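Local coordinates for penicillin-binding protein 1A (Mycobacterium tuberculosis, PDB 5CXW) that cross-links peptidoglycan peptides through the penicillin-sensitive transpeptidase domain described here, caught with penicillin V, within a bifunctional enzyme that also polymerises glycan strands, at residues E136-G139 and T140-I143; G165-A168 and V169-A173. All blocks are in the same frame, centred on the assembly; numbering follows the deposited sequence.

Interaction 1 of 2, residues E136-G139 and T140-I143; sequences EGCG and TCNI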
loop_
_atom_site.group_PDB
_atom_site.type_symbol
_atom_site.label_atom_id
_atom_site.label_comp_id
_atom_site.label_asym_id
_atom_site.label_seq_id
_atom_site.Cartn_x
_atom_site.Cartn_y
_atom_site.Cartn_z
ATOM N N GLU A 136 -12.255 13.985 16.165
ATOM C CA GLU A 136 -13.332 13.170 15.576
ATOM C C GLU A 136 -13.485 11.870 16.380
ATOM O O GLU A 136 -12.510 11.340 16.912
ATOM C CB GLU A 136 -12.970 12.851 14.086
ATOM C CG GLU A 136 -13.968 12.020 13.246
ATOM C CD GLU A 136 -14.944 12.858 12.385
ATOM O OE1 GLU A 136 -14.535 13.381 11.312
ATOM O OE2 GLU A 136 -16.146 12.950 12.762
ATOM N N GLY A 137 -14.715 11.394 16.527
ATOM C CA GLY A 137 -14.956 10.065 17.064
ATOM C C GLY A 137 -16.315 9.571 16.642
ATOM O O GLY A 137 -17.038 10.248 15.916
ATOM N N CYS A 138 -16.698 8.410 17.127
ATOM C CA CYS A 138 -17.995 7.855 16.779
ATOM C C CYS A 138 -18.737 7.429 18.036
ATOM O O CYS A 138 -19.718 6.716 17.935
ATOM C CB CYS A 138 -17.767 6.690 15.838
ATOM S SG CYS A 138 -16.920 5.297 16.630
ATOM N N GLY A 139 -18.322 7.896 19.212
ATOM C CA GLY A 139 -18.700 7.273 20.481
ATOM C C GLY A 139 -18.158 5.843 20.489
ATOM O O GLY A 139 -16.951 5.675 20.553
ATOM N N THR A 140 -19.037 4.853 20.397
ATOM C CA THR A 140 -18.639 3.436 20.239
ATOM C C THR A 140 -19.215 3.012 18.883
ATOM O O THR A 140 -20.374 3.276 18.609
ATOM C CB THR A 140 -19.182 2.564 21.372
ATOM O OG1 THR A 140 -18.545 2.945 22.583
ATOM C CG2 THR A 140 -18.880 1.111 21.185
ATOM N N CYS A 141 -18.387 2.456 18.001
ATOM C CA CYS A 141 -18.848 2.014 16.640
ATOM C C CYS A 141 -18.046 0.802 16.247
ATOM O O CYS A 141 -17.030 0.537 16.845
ATOM C CB CYS A 141 -18.715 3.091 15.557
ATOM S SG CYS A 141 -17.059 3.695 15.210
ATOM N N ASN A 142 -18.465 0.138 15.212
ATOM C CA ASN A 142 -17.756 -1.042 14.792
ATOM C C ASN A 142 -16.432 -0.755 14.097
ATOM O O ASN A 142 -16.121 0.382 13.696
ATOM C CB ASN A 142 -18.638 -2.031 14.028
ATOM C CG ASN A 142 -19.026 -1.544 12.646
ATOM O OD1 ASN A 142 -18.182 -1.082 11.857
ATOM N ND2 ASN A 142 -20.329 -1.603 12.358
ATOM N N ILE A 143 -15.631 -1.803 14.031
ATOM C CA ILE A 143 -14.298 -1.655 13.437
ATOM C C ILE A 143 -14.274 -1.386 11.911
ATOM O O ILE A 143 -13.291 -0.842 11.401
ATOM C CB ILE A 143 -13.376 -2.805 13.829
ATOM C CG1 ILE A 143 -13.847 -4.154 13.326
ATOM C CG2 ILE A 143 -13.158 -2.804 15.322
ATOM C CD1 ILE A 143 -12.844 -5.293 13.645
#

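Interaction 2 of 2, residues G165-A168 and V169-A173; sequences GPQA and VADAA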
loop_
_atom_site.group_PDB
_atom_site.type_symbol
_atom_site.label_atom_id
_atom_site.label_comp_id
_atom_site.label_asym_id
_atom_site.label_seq_id
_atom_site.Cartn_x
_atom_site.Cartn_y
_atom_site.Cartn_z
ATOM N N GLY A 165 -1.088 -8.647 20.404
ATOM C CA GLY A 165 -0.994 -7.186 20.358
ATOM C C GLY A 165 -0.258 -6.708 19.100
ATOM O O GLY A 165 -0.589 -7.095 17.991
ATOM N N PRO A 166 0.723 -5.815 19.248
ATOM C CA PRO A 166 1.343 -5.270 18.047
ATOM C C PRO A 166 2.076 -6.338 17.221
ATOM O O PRO A 166 2.136 -6.242 15.983
ATOM C CB PRO A 166 2.298 -4.185 18.574
ATOM C CG PRO A 166 2.448 -4.499 20.013
ATOM C CD PRO A 166 1.166 -5.147 20.476
ATOM N N GLN A 167 2.554 -7.412 17.869
ATOM C CA GLN A 167 3.157 -8.505 17.122
ATOM C C GLN A 167 2.160 -9.156 16.172
ATOM O O GLN A 167 2.512 -9.588 15.057
ATOM C CB GLN A 167 3.722 -9.585 18.043
ATOM C CG GLN A 167 4.521 -10.683 17.338
ATOM C CD GLN A 167 5.793 -10.154 16.708
ATOM O OE1 GLN A 167 6.726 -9.689 17.400
ATOM N NE2 GLN A 167 5.833 -10.156 15.385
ATOM N N ALA A 168 0.899 -9.212 16.560
ATOM C CA ALA A 168 -0.114 -9.834 15.657
ATOM C C ALA A 168 -0.370 -8.962 14.458
ATOM O O ALA A 168 -0.650 -9.500 13.383
ATOM C CB ALA A 168 -1.423 -10.066 16.356
ATOM N N VAL A 169 -0.236 -7.640 14.618
ATOM C CA VAL A 169 -0.353 -6.726 13.469
ATOM C C VAL A 169 0.826 -6.921 12.510
ATOM O O VAL A 169 0.649 -7.056 11.272
ATOM C CB VAL A 169 -0.428 -5.229 13.913
ATOM C CG1 VAL A 169 -0.545 -4.313 12.719
ATOM C CG2 VAL A 169 -1.547 -4.998 14.907
ATOM N N ALA A 170 2.020 -7.047 13.084
ATOM C CA ALA A 170 3.217 -7.306 12.287
ATOM C C ALA A 170 3.117 -8.639 11.557
ATOM O O ALA A 170 3.498 -8.734 10.384
ATOM C CB ALA A 170 4.459 -7.345 13.155
ATOM N N ASP A 171 2.663 -9.667 12.252
ATOM C CA ASP A 171 2.492 -10.986 11.639
ATOM C C ASP A 171 1.562 -10.919 10.432
ATOM O O ASP A 171 1.857 -11.475 9.377
ATOM C CB ASP A 171 1.967 -12.011 12.655
ATOM C CG ASP A 171 2.980 -12.366 13.731
ATOM O OD1 ASP A 171 4.197 -11.967 13.680
ATOM O OD2 ASP A 171 2.587 -13.072 14.697
ATOM N N ALA A 172 0.409 -10.293 10.618
ATOM C CA ALA A 172 -0.528 -10.137 9.506
ATOM C C ALA A 172 0.047 -9.379 8.317
ATOM O O ALA A 172 -0.155 -9.760 7.124
ATOM C CB ALA A 172 -1.807 -9.461 9.992
ATOM N N ALA A 173 0.782 -8.297 8.615
ATOM C CA ALA A 173 1.340 -7.470 7.573
ATOM C C ALA A 173 2.399 -8.237 6.816
ATOM O O ALA A 173 2.423 -8.283 5.591
ATOM C CB ALA A 173 1.963 -6.241 8.208
#

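Interaction 1 of 2, residues E136-G139 and T140-I143
Cys138 and Cys141 reach one another because both turn their sulfur between their own backbone N and carbonyl carbon, chi1 67° in the first and 61° in the second. Each CA-CB bond leans toward the other segment, and the sulfurs meet to one side of the backbone, where Cys138 SG and Cys141 SG close a disulfide of 2.1 Å. The torsion about the S-S bond is -82°, near the right angle at which a disulfide is relaxed, and it sets Cys138 CB 3.7 Å from Cys141 CB. The ring so formed spans a CxxC sequence, a small covalent loop with Gly139 and Thr140 at its bend. Gly139 has a positive phi where the chain reverses. Thr140 points its CA-CB bond away from the 136-139 segment, and both bend residues are exposed, whereas Cys141 is buried. Outside the loop, Ser120 OG binds both Cys138 N and Gly139 O, and Cys141 pairs through its backbone with Val118. The disulfide therefore fastens the incoming loop to strand 140-142, the partner of strand 117-119 in a two-stranded antiparallel sheet, while Cys138 also leans on Leu151 and Met149, and Asn142 N-caps helix 143-149 through OD1 to Glu145 N.

Interaction 2 of 2, residues G165-A168 and V169-A173
Gly165 meets the next turn through its carbonyl: Val169 N gives a weak hydrogen bond to Gly165 O at 3.4 Å, while the same oxygen receives the N-H of Ala168 at 3.0 Å. The first turn is thus held by two donors on a single acceptor. Pro166, with its CA-CB bond directed away from the following turn, contributes its carbonyl as well, and Ala170 N binds Pro166 O at 3.0 Å, lying in the carbonyl plane. Gln167 carries the side-chain part of the contact. Its CG stands opposite the backbone N (chi1 -173°), and a bend at chi2 carries the amide forward along the helix, where Gln167 NE2 donates to Asp171 OD1 at 3.0 Å. The carboxylate is met from above its plane, and the amide and carboxylate planes are 33° apart. Asp171 is gripped a second time through its backbone, since Asp171 N binds Gln167 O at 2.8 Å; side chains and main chain thus link the same two residues. Ala168 closes the series, with Ala172 N bonded to Ala168 O at 3.1 Å. On another side of the helix, Val169 packs against Ala103 and Met159, and Ala172 against Val105 and Ala106. Successive i to i+4 backbone bonds, the first weak and joined by an i to i+3 bond, run beside a Gln-Asp side-chain bond of i to i+4 spacing: the pattern of an alpha helix, here near its N-terminal end. In this penicillin-binding transpeptidase domain, helix 165-176 lies against helix 100-109, which follows closely after Ser97, the probable acyl-ester serine.

Followed from the N terminus, the two contacts come in series: interaction 1 closes before interaction 2 opens, so they neither nest nor cross. Interaction 1 shuts a very short covalent loop at the start of strand 140-142, and the chain then runs through helices 143-149 and 152-161 before interaction 2 winds the opening turns of helix 165-176. Their centres are 22 Å apart, and their nearest atoms, about 11 Å apart, do not touch. One joins the loop after strand 128-130 to strand 140-142 of a small two-stranded sheet; the other lies within a helix that packs against helices 100-109 and 152-161. Both illustrate how short-range links shape separate parts of one transpeptidase domain.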